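Local coordinates for ParB domain protein nuclease (Sulfolobus solfataricus, PDB 5K5D), which probably acts in archaeal DNA segregation as a ParB-N domain protein of the pNOB8 type and may have nuclease activity, at residues R223-V228 and G232-L237; D246-T251 and D265-I270. The protein carries 4 engineered substitutions. One frame throughout, in Å; residues are numbered along the deposited sequence.

Contact 1. Residues R223-V228 and G232-L237; sequences RIYTRV and GILDKL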
ATOM      1  N   ARG B 223      -6.561 -16.110  -7.951  1.00 42.34           N
ATOM      2  CA  ARG B 223      -7.088 -17.250  -8.693  1.00 48.61           C
ATOM      3  C   ARG B 223      -6.083 -17.670  -9.755  1.00 47.45           C
ATOM      4  O   ARG B 223      -5.851 -18.862  -9.971  1.00 42.81           O
ATOM      5  CB  ARG B 223      -8.427 -16.907  -9.348  1.00 49.94           C
ATOM      6  CG  ARG B 223      -9.613 -16.883  -8.393  1.00 53.21           C
ATOM      7  CD  ARG B 223     -10.900 -16.568  -9.140  1.00 61.41           C
ATOM      8  NE  ARG B 223     -11.182 -17.556 -10.179  1.00 68.80           N
ATOM      9  CZ  ARG B 223     -12.001 -17.353 -11.206  1.00 71.03           C
ATOM     10  NH1 ARG B 223     -12.621 -16.188 -11.343  1.00 73.75           N
ATOM     11  NH2 ARG B 223     -12.195 -18.312 -12.102  1.00 67.61           N
ATOM     12  N   ILE B 224      -5.490 -16.679 -10.414  1.00 45.65           N
ATOM     13  CA  ILE B 224      -4.461 -16.925 -11.417  1.00 41.96           C
ATOM     14  C   ILE B 224      -3.263 -17.631 -10.798  1.00 47.21           C
ATOM     15  O   ILE B 224      -2.707 -18.561 -11.387  1.00 42.76           O
ATOM     16  CB  ILE B 224      -3.984 -15.615 -12.064  1.00 36.60           C
ATOM     17  CG1 ILE B 224      -5.073 -15.046 -12.975  1.00 37.05           C
ATOM     18  CG2 ILE B 224      -2.701 -15.845 -12.845  1.00 35.30           C
ATOM     19  CD1 ILE B 224      -4.700 -13.737 -13.633  1.00 38.59           C
ATOM     20  N   TYR B 225      -2.872 -17.184  -9.606  1.00 46.38           N
ATOM     21  CA  TYR B 225      -1.744 -17.775  -8.893  1.00 44.44           C
ATOM     22  C   TYR B 225      -1.950 -19.267  -8.655  1.00 48.97           C
ATOM     23  O   TYR B 225      -1.196 -20.100  -9.161  1.00 51.03           O
ATOM     24  CB  TYR B 225      -1.511 -17.060  -7.557  1.00 38.38           C
ATOM     25  CG  TYR B 225      -0.498 -17.745  -6.675  1.00 38.13           C
ATOM     26  CD1 TYR B 225       0.862 -17.674  -6.961  1.00 37.02           C
ATOM     27  CD2 TYR B 225      -0.895 -18.467  -5.555  1.00 38.13           C
ATOM     28  CE1 TYR B 225       1.799 -18.304  -6.154  1.00 36.79           C
ATOM     29  CE2 TYR B 225       0.037 -19.102  -4.743  1.00 41.20           C
ATOM     30  CZ  TYR B 225       1.380 -19.016  -5.050  1.00 44.22           C
ATOM     31  OH  TYR B 225       2.311 -19.638  -4.251  1.00 55.64           O
ATOM     32  N   THR B 226      -2.972 -19.597  -7.871  1.00 49.04           N
ATOM     33  CA  THR B 226      -3.255 -20.981  -7.522  1.00 54.57           C
ATOM     34  C   THR B 226      -3.457 -21.841  -8.769  1.00 56.96           C
ATOM     35  O   THR B 226      -3.049 -23.002  -8.811  1.00 58.62           O
ATOM     36  CB  THR B 226      -4.485 -21.079  -6.610  1.00 58.65           C
ATOM     37  OG1 THR B 226      -5.579 -20.373  -7.208  1.00 68.60           O
ATOM     38  CG2 THR B 226      -4.181 -20.457  -5.254  1.00 54.84           C
ATOM     39  N   ARG B 227      -4.079 -21.257  -9.787  1.00 54.56           N
ATOM     40  CA  ARG B 227      -4.294 -21.943 -11.054  1.00 51.60           C
ATOM     41  C   ARG B 227      -2.967 -22.310 -11.715  1.00 55.44           C
ATOM     42  O   ARG B 227      -2.653 -23.486 -11.892  1.00 54.36           O
ATOM     43  CB  ARG B 227      -5.127 -21.063 -11.987  1.00 49.06           C
ATOM     44  CG  ARG B 227      -5.079 -21.459 -13.451  1.00 53.14           C
ATOM     45  CD  ARG B 227      -5.745 -22.797 -13.694  1.00 58.41           C
ATOM     46  NE  ARG B 227      -5.858 -23.090 -15.119  1.00 60.80           N
ATOM     47  CZ  ARG B 227      -6.459 -24.166 -15.614  1.00 64.80           C
ATOM     48  NH1 ARG B 227      -7.001 -25.058 -14.795  1.00 67.48           N
ATOM     49  NH2 ARG B 227      -6.516 -24.353 -16.925  1.00 65.38           N
ATOM     50  N   VAL B 228      -2.187 -21.293 -12.060  1.00 58.98           N
ATOM     51  CA  VAL B 228      -0.930 -21.485 -12.774  1.00 52.96           C
ATOM     52  C   VAL B 228       0.088 -22.321 -11.994  1.00 54.53           C
ATOM     53  O   VAL B 228       1.003 -22.899 -12.583  1.00 58.77           O
ATOM     54  CB  VAL B 228      -0.313 -20.131 -13.181  1.00 49.04           C
ATOM     55  CG1 VAL B 228       1.026 -20.332 -13.830  1.00 55.25           C
ATOM     56  CG2 VAL B 228      -1.240 -19.401 -14.139  1.00 49.95           C
ATOM     57  N   GLY B 232       1.706 -26.319 -12.881  1.00 60.01           N
ATOM     58  CA  GLY B 232       3.156 -26.364 -12.838  1.00 50.19           C
ATOM     59  C   GLY B 232       3.809 -25.400 -13.809  1.00 48.37           C
ATOM     60  O   GLY B 232       4.875 -25.685 -14.351  1.00 53.59           O
ATOM     61  N   ILE B 233       3.174 -24.252 -14.026  1.00 50.71           N
ATOM     62  CA  ILE B 233       3.667 -23.280 -14.997  1.00 52.90           C
ATOM     63  C   ILE B 233       3.757 -21.869 -14.424  1.00 48.99           C
ATOM     64  O   ILE B 233       3.596 -20.885 -15.146  1.00 49.91           O
ATOM     65  CB  ILE B 233       2.772 -23.240 -16.244  1.00 52.56           C
ATOM     66  CG1 ILE B 233       1.311 -23.059 -15.830  1.00 57.11           C
ATOM     67  CG2 ILE B 233       2.939 -24.508 -17.058  1.00 49.35           C
ATOM     68  CD1 ILE B 233       0.345 -23.068 -16.988  1.00 57.37           C
ATOM     69  N   LEU B 234       4.012 -21.778 -13.125  1.00 49.48           N
ATOM     70  CA  LEU B 234       4.178 -20.487 -12.473  1.00 47.51           C
ATOM     71  C   LEU B 234       5.297 -19.687 -13.147  1.00 44.07           C
ATOM     72  O   LEU B 234       5.122 -18.513 -13.468  1.00 44.93           O
ATOM     73  CB  LEU B 234       4.480 -20.687 -10.985  1.00 50.09           C
ATOM     74  CG  LEU B 234       4.471 -19.478 -10.045  1.00 46.16           C
ATOM     75  CD1 LEU B 234       3.057 -19.033  -9.735  1.00 40.08           C
ATOM     76  CD2 LEU B 234       5.200 -19.827  -8.762  1.00 56.14           C
ATOM     77  N   ASP B 235       6.435 -20.339 -13.377  1.00 38.97           N
ATOM     78  CA  ASP B 235       7.621 -19.676 -13.918  1.00 40.20           C
ATOM     79  C   ASP B 235       7.523 -19.361 -15.402  1.00 48.42           C
ATOM     80  O   ASP B 235       8.098 -18.378 -15.875  1.00 46.36           O
ATOM     81  CB  ASP B 235       8.873 -20.516 -13.663  1.00 46.19           C
ATOM     82  CG  ASP B 235       9.281 -20.526 -12.204  1.00 49.73           C
ATOM     83  OD1 ASP B 235       9.108 -19.485 -11.537  1.00 52.17           O
ATOM     84  OD2 ASP B 235       9.771 -21.571 -11.727  1.00 48.29           O
ATOM     85  N   LYS B 236       6.817 -20.209 -16.143  1.00 53.95           N
ATOM     86  CA  LYS B 236       6.621 -19.958 -17.564  1.00 52.63           C
ATOM     87  C   LYS B 236       5.803 -18.685 -17.738  1.00 45.27           C
ATOM     88  O   LYS B 236       6.114 -17.847 -18.584  1.00 44.82           O
ATOM     89  CB  LYS B 236       5.945 -21.147 -18.248  1.00 51.30           C
ATOM     90  CG  LYS B 236       6.825 -22.379 -18.356  1.00 54.58           C
ATOM     91  CD  LYS B 236       6.072 -23.521 -19.021  1.00 64.14           C
ATOM     92  CE  LYS B 236       6.947 -24.748 -19.214  1.00 71.50           C
ATOM     93  NZ  LYS B 236       6.243 -25.786 -20.029  1.00 75.71           N
ATOM     94  N   LEU B 237       4.770 -18.537 -16.914  1.00 42.79           N
ATOM     95  CA  LEU B 237       3.939 -17.337 -16.933  1.00 42.37           C
ATOM     96  C   LEU B 237       4.742 -16.113 -16.521  1.00 42.86           C
ATOM     97  O   LEU B 237       4.681 -15.072 -17.171  1.00 39.04           O
ATOM     98  CB  LEU B 237       2.736 -17.502 -16.004  1.00 39.30           C
ATOM     99  CG  LEU B 237       1.847 -16.268 -15.847  1.00 39.26           C
ATOM    100  CD1 LEU B 237       1.314 -15.803 -17.191  1.00 41.31           C
ATOM    101  CD2 LEU B 237       0.710 -16.540 -14.883  1.00 37.62           C
TER
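Val228 and Ile233 join the backbones across the turn that ends helix 218-230: Ile233 N donates to Val228 O at 2.9 Å, with an N-H...O angle of 156° and the donor almost in line with the carbonyl bond. The positive phi of Gly232 (63°) turns the chain out of the helix and lets the bond form. The side chains of the same two residues also meet, Val228 CG1 lying 3.4 Å from Ile233 CG1. Positive-phi glycine, six-to-one backbone bond and apolar pair across it together form a Schellman motif, here followed directly by a new helix, since Ile233 is also the N-cap residue of helix 234-238. Leu237 N bonds back to Ile233 O at 3.2 Å, closing the first turn of that helix. Helices 218-230 and 234-238, both in the Ssol_1539-like second domain, pack where they meet, and Leu237 points back at the first of them. Its CD2 is 3.5 Å from Val228 CG2, the two side chains crossing at roughly a right angle, and the same Leu237 CD2 stands 4.0 Å from Ile224 CG2. A chi1 of 175° sets CG of Leu237 anti to the backbone N and brings CD2 to both residues. Leu234 CD1 approaches the Tyr225 ring obliquely, 3.8 Å from Tyr225 CD1. The CB of Tyr225 points away from the second segment, but the ring swings back near it. The other neighbours of this ring include Ile197 and Leu198 of helix 189-201, while Val228 also packs on Ile258 of helix 252-259.

Contact 2. Residues D246-T251 and D265-I270; sequences DPLITT and DLMEKI. Engineered in segment 265-270: Met267 (natural residue Leu).
Leu248 reaches from helix 242-250 toward Met267 and Ile270 on helix 264-271, and the contact rests on apolar side chains while the backbones stay well apart, 9.1 Å between Leu248 CA and Ile270 CA. Its CB starts the reach, directed at the other helix. Chi1 of -155° swings CG roughly opposite the backbone N and carries the branch point outward, placing Leu248 CG 4.7 Å from Met267 SE. Leu248 CD2 is the main point of touch, 3.8 Å from Met267 SE and 4.2 Å from Ile270 CG2, against both residues, which are three apart on their helix. Leu248 CD1 is farther, 4.4 Å from Ile270 CG2, which leaves the touching to CD2; the two branched chains pass alongside each other, running in opposite directions. The arrangement is helix-to-helix packing in a cluster of short helices: Ile257 and Ile258 of the intervening helix 252-259 touch both Leu248 and Met267, placing a third helix beside the pair. Met267 is an engineered residue, modelled as selenomethionine in place of the natural leucine, and bends at chi2 and chi3 so that its selenium comes nearer to Leu248. Helix 242-250 is kinked at Pro247, which has no N-H to bond the preceding turn; after the kink Asp246 O accepts from Ile249 N, Thr250 N and Thr250 OG1, the hydroxyl at 2.9 Å and well above the carbonyl plane.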
ATOM      1  N   ASP B 246       1.131  -9.292 -20.208  1.00 46.47           N
ATOM      2  CA  ASP B 246       0.248  -8.188 -19.853  1.00 45.46           C
ATOM      3  C   ASP B 246      -1.200  -8.443 -20.284  1.00 49.93           C
ATOM      4  O   ASP B 246      -2.108  -8.396 -19.453  1.00 44.04           O
ATOM      5  CB  ASP B 246       0.772  -6.867 -20.423  1.00 39.88           C
ATOM      6  CG  ASP B 246       2.172  -6.541 -19.938  1.00 44.97           C
ATOM      7  OD1 ASP B 246       2.507  -6.900 -18.789  1.00 49.11           O
ATOM      8  OD2 ASP B 246       2.942  -5.928 -20.706  1.00 48.93           O
ATOM      9  N   PRO B 247      -1.422  -8.730 -21.581  1.00 50.68           N
ATOM     10  CA  PRO B 247      -2.796  -8.926 -22.060  1.00 52.23           C
ATOM     11  C   PRO B 247      -3.448 -10.162 -21.450  1.00 51.66           C
ATOM     12  O   PRO B 247      -4.657 -10.177 -21.200  1.00 51.09           O
ATOM     13  CB  PRO B 247      -2.620  -9.101 -23.573  1.00 52.80           C
ATOM     14  CG  PRO B 247      -1.227  -9.584 -23.740  1.00 55.39           C
ATOM     15  CD  PRO B 247      -0.431  -8.926 -22.652  1.00 52.35           C
ATOM     16  N   LEU B 248      -2.642 -11.188 -21.207  1.00 50.41           N
ATOM     17  CA  LEU B 248      -3.134 -12.437 -20.637  1.00 52.53           C
ATOM     18  C   LEU B 248      -3.650 -12.250 -19.213  1.00 50.34           C
ATOM     19  O   LEU B 248      -4.464 -13.035 -18.735  1.00 50.05           O
ATOM     20  CB  LEU B 248      -2.016 -13.480 -20.642  1.00 59.57           C
ATOM     21  CG  LEU B 248      -2.443 -14.946 -20.657  1.00 66.96           C
ATOM     22  CD1 LEU B 248      -3.056 -15.297 -22.004  1.00 70.24           C
ATOM     23  CD2 LEU B 248      -1.254 -15.841 -20.362  1.00 68.02           C
ATOM     24  N   ILE B 249      -3.174 -11.210 -18.535  1.00 50.34           N
ATOM     25  CA  ILE B 249      -3.481 -11.021 -17.120  1.00 43.11           C
ATOM     26  C   ILE B 249      -4.374  -9.818 -16.840  1.00 46.39           C
ATOM     27  O   ILE B 249      -5.302  -9.897 -16.032  1.00 49.11           O
ATOM     28  CB  ILE B 249      -2.189 -10.893 -16.285  1.00 43.84           C
ATOM     29  CG1 ILE B 249      -1.395 -12.200 -16.332  1.00 43.43           C
ATOM     30  CG2 ILE B 249      -2.512 -10.521 -14.850  1.00 36.35           C
ATOM     31  CD1 ILE B 249      -0.063 -12.127 -15.622  1.00 44.30           C
ATOM     32  N   THR B 250      -4.090  -8.705 -17.506  1.00 47.17           N
ATOM     33  CA  THR B 250      -4.776  -7.454 -17.219  1.00 42.78           C
ATOM     34  C   THR B 250      -6.126  -7.388 -17.901  1.00 49.83           C
ATOM     35  O   THR B 250      -6.891  -6.443 -17.705  1.00 52.21           O
ATOM     36  CB  THR B 250      -3.948  -6.262 -17.668  1.00 39.25           C
ATOM     37  OG1 THR B 250      -3.918  -6.215 -19.101  1.00 39.15           O
ATOM     38  CG2 THR B 250      -2.536  -6.385 -17.125  1.00 45.40           C
ATOM     39  N   THR B 251      -6.418  -8.398 -18.709  1.00 52.67           N
ATOM     40  CA  THR B 251      -7.682  -8.440 -19.422  1.00 58.89           C
ATOM     41  C   THR B 251      -8.508  -9.644 -18.992  1.00 54.47           C
ATOM     42  O   THR B 251      -7.964 -10.702 -18.657  1.00 47.08           O
ATOM     43  CB  THR B 251      -7.465  -8.474 -20.946  1.00 65.40           C
ATOM     44  OG1 THR B 251      -6.734  -7.309 -21.351  1.00 66.98           O
ATOM     45  CG2 THR B 251      -8.797  -8.494 -21.670  1.00 68.62           C
ATOM     46  N   ASP B 265      -5.172 -25.756 -24.518  1.00 67.81           N
ATOM     47  CA  ASP B 265      -4.304 -25.832 -25.689  1.00 63.73           C
ATOM     48  C   ASP B 265      -3.711 -24.471 -26.031  1.00 53.70           C
ATOM     49  O   ASP B 265      -2.517 -24.353 -26.299  1.00 51.10           O
ATOM     50  CB  ASP B 265      -5.070 -26.389 -26.889  1.00 65.00           C
ATOM     51  CG  ASP B 265      -5.660 -27.759 -26.617  1.00 66.15           C
ATOM     52  OD1 ASP B 265      -4.990 -28.570 -25.944  1.00 62.16           O
ATOM     53  OD2 ASP B 265      -6.798 -28.022 -27.068  1.00 68.45           O
ATOM     54  N   LEU B 266      -4.555 -23.446 -26.016  1.00 50.90           N
ATOM     55  CA  LEU B 266      -4.119 -22.083 -26.290  1.00 52.31           C
ATOM     56  C   LEU B 266      -3.079 -21.622 -25.274  1.00 50.96           C
ATOM     57  O   LEU B 266      -2.036 -21.083 -25.642  1.00 47.18           O
ATOM     58  CB  LEU B 266      -5.317 -21.133 -26.290  1.00 52.14           C
ATOM     59  CG  LEU B 266      -5.952 -20.837 -27.651  1.00 50.82           C
ATOM     60  CD1 LEU B 266      -5.968 -22.071 -28.534  1.00 51.47           C
ATOM     61  CD2 LEU B 266      -7.353 -20.272 -27.478  1.00 48.66           C
HETATM   62  N   MSE B 267      -3.376 -21.839 -23.997  1.00 51.04           N
HETATM   63  CA  MSE B 267      -2.467 -21.499 -22.910  1.00 47.89           C
HETATM   64  C   MSE B 267      -1.085 -22.122 -23.093  1.00 49.48           C
HETATM   65  O   MSE B 267      -0.073 -21.419 -23.097  1.00 45.88           O
HETATM   66  CB  MSE B 267      -3.057 -21.943 -21.570  1.00 51.99           C
HETATM   67  CG  MSE B 267      -3.486 -20.797 -20.681  1.00 58.42           C
HETATM   68 SE   MSE B 267      -2.017 -19.602 -20.214  1.00 98.18          SE
HETATM   69  CE  MSE B 267      -1.092 -20.764 -18.954  1.00122.71           C
ATOM     70  N   GLU B 268      -1.048 -23.444 -23.234  1.00 52.65           N
ATOM     71  CA  GLU B 268       0.207 -24.159 -23.437  1.00 58.00           C
ATOM     72  C   GLU B 268       0.983 -23.571 -24.605  1.00 51.02           C
ATOM     73  O   GLU B 268       2.212 -23.557 -24.600  1.00 53.57           O
ATOM     74  CB  GLU B 268      -0.047 -25.649 -23.685  1.00 67.06           C
ATOM     75  CG  GLU B 268      -0.665 -26.387 -22.506  1.00 75.33           C
ATOM     76  CD  GLU B 268       0.261 -26.463 -21.299  1.00 81.51           C
ATOM     77  OE1 GLU B 268       1.322 -25.801 -21.310  1.00 82.68           O
ATOM     78  OE2 GLU B 268      -0.070 -27.188 -20.337  1.00 81.44           O
ATOM     79  N   LYS B 269       0.254 -23.087 -25.604  1.00 45.47           N
ATOM     80  CA  LYS B 269       0.869 -22.481 -26.773  1.00 44.07           C
ATOM     81  C   LYS B 269       1.462 -21.123 -26.410  1.00 47.40           C
ATOM     82  O   LYS B 269       2.622 -20.844 -26.721  1.00 40.52           O
ATOM     83  CB  LYS B 269      -0.161 -22.326 -27.894  1.00 44.80           C
ATOM     84  CG  LYS B 269       0.340 -22.761 -29.259  1.00 47.41           C
ATOM     85  CD  LYS B 269       1.658 -22.104 -29.610  1.00 49.71           C
ATOM     86  CE  LYS B 269       2.111 -22.495 -31.006  1.00 52.32           C
ATOM     87  NZ  LYS B 269       3.441 -21.915 -31.337  1.00 53.96           N
ATOM     88  N   ILE B 270       0.655 -20.287 -25.759  1.00 47.65           N
ATOM     89  CA  ILE B 270       1.096 -18.972 -25.306  1.00 54.82           C
ATOM     90  C   ILE B 270       2.385 -19.084 -24.494  1.00 58.37           C
ATOM     91  O   ILE B 270       3.352 -18.363 -24.743  1.00 54.59           O
ATOM     92  CB  ILE B 270       0.031 -18.293 -24.427  1.00 55.09           C
ATOM     93  CG1 ILE B 270      -1.309 -18.210 -25.161  1.00 49.80           C
ATOM     94  CG2 ILE B 270       0.505 -16.913 -24.001  1.00 48.59           C
ATOM     95  CD1 ILE B 270      -1.397 -17.083 -26.140  1.00 48.48           C
TER

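In the fold
Contact 1 and contact 2 follow one another along the chain, their centres about 11 Å apart, and they share one apolar interior among the short helices near the end of the modelled chain. Leu237 CD1 touches Leu248 CD2 at 4.1 Å, passing the packing from one helix pair to the next, and Ile224 CD1 meets Ile249 CG2 at the same distance. The turn of contact 1 reaches helix 264-271 directly, with Ile233 CD1 3.4 Å from the CE of engineered Met267. Both lie on the same side of the chain's centre, their own centres about 24 and 27 Å from it.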